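Local coordinates for FERM, RhoGEF and pleckstrin domain protein 2 (Danio rerio, PDB 6D21), which probably activates the GTPase RAC1 as a guanine nucleotide exchange factor in semaphorin signalling and actin remodelling, the present chain being its membrane-targeting FERM domain, at residues A[82-87]-A[187-192]. Numbering follows the deposited sequence.
Sequences KFFPPD and EMFGVR
Phe84 packs against Phe189, Gly190 and Arg192 in an aromatic contact between two linkers of the FERM domain, one leading from strand 76-81 to helix 94-110, the other from helix 172-183 to strand 194-197. The pair illustrates how a single ring can join loops about a hundred residues apart. Across one face of Phe84 lies Gly190, whose CA stands 3.5 Å from the ring centroid and 8° off the normal, a nearly axial CH-pi contact. Two further partners meet the rim of the same ring. Phe189 receives its edge in a T-shaped stack, planes at 81°, with Phe84 CD2 3.6 Å from Phe189 CZ; with chi1 at 173°, the Phe189 side chain extends opposite its backbone N, which brings the ring end to Phe84. Farther along the rim, Arg192 lays a guanidinium face over Phe84 CZ, its NH2 3.5 Å from that carbon. Two polar partners hold this group: Arg192 NH1 donates to Val191 O (2.9 Å), and NH2 forms a salt bridge with Asp107 of helix 94-110. Gly190 sits in a type II turn from Met188 to Val191, closed by Val191 N to Met188 O; its positive phi favours glycine, and a CB would clash with Phe84 CG. With an alanine in place of Phe84, Gly190 CA would probably lose its aromatic cover and Phe189 its T-shaped mate. Phe100 and Gln103 also touch Phe84, tying it to the central helical lobe. Such linker-to-linker packing belongs to the three-lobed FERM cloverleaf, where the ubiquitin-like, helical and PH-like lobes converge.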
loop_
_atom_site.group_PDB
_atom_site.type_symbol
_atom_site.label_atom_id
_atom_site.label_comp_id
_atom_site.label_asym_id
_atom_site.label_seq_id
_atom_site.Cartn_x
_atom_site.Cartn_y
_atom_site.Cartn_z
ATOM N N LYS A 82 2.388 4.634 -1.987
ATOM C CA LYS A 82 1.142 5.316 -2.354
ATOM C C LYS A 82 0.641 4.830 -3.721
ATOM O O LYS A 82 -0.557 4.653 -3.935
ATOM C CB LYS A 82 1.361 6.836 -2.399
ATOM C CG LYS A 82 0.177 7.683 -1.950
ATOM C CD LYS A 82 -0.874 7.851 -3.022
ATOM C CE LYS A 82 -1.965 8.820 -2.561
ATOM N NZ LYS A 82 -2.751 8.279 -1.415
ATOM N N PHE A 83 1.577 4.637 -4.652
ATOM C CA PHE A 83 1.248 4.247 -6.028
ATOM C C PHE A 83 1.940 2.939 -6.401
ATOM O O PHE A 83 3.162 2.891 -6.454
ATOM C CB PHE A 83 1.681 5.344 -7.022
ATOM C CG PHE A 83 1.053 6.692 -6.758
ATOM C CD1 PHE A 83 -0.305 6.888 -6.945
ATOM C CD2 PHE A 83 1.826 7.763 -6.341
ATOM C CE1 PHE A 83 -0.886 8.134 -6.721
ATOM C CE2 PHE A 83 1.252 9.004 -6.103
ATOM C CZ PHE A 83 -0.109 9.187 -6.289
ATOM N N PHE A 84 1.176 1.884 -6.662
ATOM C CA PHE A 84 1.770 0.611 -7.044
ATOM C C PHE A 84 1.865 0.527 -8.572
ATOM O O PHE A 84 0.850 0.614 -9.268
ATOM C CB PHE A 84 0.945 -0.575 -6.496
ATOM C CG PHE A 84 1.003 -0.734 -4.989
ATOM C CD1 PHE A 84 0.229 0.058 -4.162
ATOM C CD2 PHE A 84 1.802 -1.716 -4.417
ATOM C CE1 PHE A 84 0.263 -0.095 -2.773
ATOM C CE2 PHE A 84 1.841 -1.893 -3.041
ATOM C CZ PHE A 84 1.075 -1.078 -2.211
ATOM N N PRO A 85 3.084 0.368 -9.106
ATOM C CA PRO A 85 3.173 0.227 -10.566
ATOM C C PRO A 85 2.819 -1.191 -10.971
ATOM O O PRO A 85 2.854 -2.081 -10.123
ATOM C CB PRO A 85 4.642 0.540 -10.866
ATOM C CG PRO A 85 5.375 0.116 -9.608
ATOM C CD PRO A 85 4.401 0.263 -8.449
ATOM N N PRO A 86 2.507 -1.411 -12.255
ATOM C CA PRO A 86 2.128 -2.758 -12.677
ATOM C C PRO A 86 3.211 -3.803 -12.389
ATOM O O PRO A 86 2.868 -4.947 -12.120
ATOM C CB PRO A 86 1.885 -2.603 -14.182
ATOM C CG PRO A 86 2.420 -1.289 -14.548
ATOM C CD PRO A 86 2.347 -0.430 -13.338
ATOM N N ASP A 87 4.488 -3.426 -12.409
ATOM C CA ASP A 87 5.532 -4.411 -12.128
ATOM C C ASP A 87 6.715 -3.805 -11.382
ATOM O O ASP A 87 7.685 -3.350 -11.996
ATOM C CB ASP A 87 6.002 -5.075 -13.438
ATOM C CG ASP A 87 7.088 -6.123 -13.212
ATOM O OD1 ASP A 87 7.392 -6.441 -12.036
ATOM O OD2 ASP A 87 7.631 -6.644 -14.211
ATOM N N GLU A 187 -4.546 -10.795 -7.241
ATOM C CA GLU A 187 -5.673 -9.893 -7.405
ATOM C C GLU A 187 -5.680 -8.772 -6.376
ATOM O O GLU A 187 -6.078 -7.643 -6.680
ATOM C CB GLU A 187 -6.978 -10.687 -7.317
ATOM C CG GLU A 187 -8.225 -9.911 -7.654
ATOM C CD GLU A 187 -9.467 -10.781 -7.586
ATOM O OE1 GLU A 187 -10.080 -11.016 -8.646
ATOM O OE2 GLU A 187 -9.822 -11.237 -6.475
ATOM N N MET A 188 -5.232 -9.070 -5.156
ATOM C CA MET A 188 -5.269 -8.077 -4.093
ATOM C C MET A 188 -4.001 -7.212 -3.952
ATOM O O MET A 188 -3.918 -6.386 -3.046
ATOM C CB MET A 188 -5.544 -8.766 -2.752
ATOM C CG MET A 188 -6.941 -9.359 -2.697
ATOM S SD MET A 188 -8.152 -8.013 -2.696
ATOM C CE MET A 188 -7.944 -7.411 -1.020
ATOM N N PHE A 189 -3.014 -7.424 -4.813
ATOM C CA PHE A 189 -1.780 -6.652 -4.762
ATOM C C PHE A 189 -2.047 -5.170 -4.995
ATOM O O PHE A 189 -2.625 -4.798 -6.013
ATOM C CB PHE A 189 -0.779 -7.160 -5.798
ATOM C CG PHE A 189 0.468 -6.298 -5.923
ATOM C CD1 PHE A 189 1.393 -6.232 -4.890
ATOM C CD2 PHE A 189 0.703 -5.555 -7.067
ATOM C CE1 PHE A 189 2.535 -5.445 -5.005
ATOM C CE2 PHE A 189 1.852 -4.766 -7.192
ATOM C CZ PHE A 189 2.760 -4.720 -6.168
ATOM N N GLY A 190 -1.618 -4.334 -4.054
ATOM C CA GLY A 190 -1.781 -2.887 -4.176
ATOM C C GLY A 190 -3.209 -2.423 -3.908
ATOM O O GLY A 190 -3.512 -1.237 -3.984
ATOM N N VAL A 191 -4.097 -3.354 -3.572
ATOM C CA VAL A 191 -5.509 -2.996 -3.416
ATOM C C VAL A 191 -5.807 -2.363 -2.037
ATOM O O VAL A 191 -5.394 -2.886 -0.993
ATOM C CB VAL A 191 -6.409 -4.234 -3.637
ATOM C CG1 VAL A 191 -7.844 -3.949 -3.229
ATOM C CG2 VAL A 191 -6.337 -4.687 -5.088
ATOM N N ARG A 192 -6.497 -1.225 -2.045
ATOM C CA ARG A 192 -7.011 -0.630 -0.811
ATOM C C ARG A 192 -8.499 -0.314 -0.955
ATOM O O ARG A 192 -8.890 0.530 -1.762
ATOM C CB ARG A 192 -6.234 0.633 -0.430
ATOM C CG ARG A 192 -4.944 0.354 0.363
ATOM C CD ARG A 192 -3.818 0.133 -0.595
ATOM N NE ARG A 192 -2.512 -0.087 0.022
ATOM C CZ ARG A 192 -1.977 -1.284 0.253
ATOM N NH1 ARG A 192 -2.645 -2.401 -0.048
ATOM N NH2 ARG A 192 -0.758 -1.359 0.768
#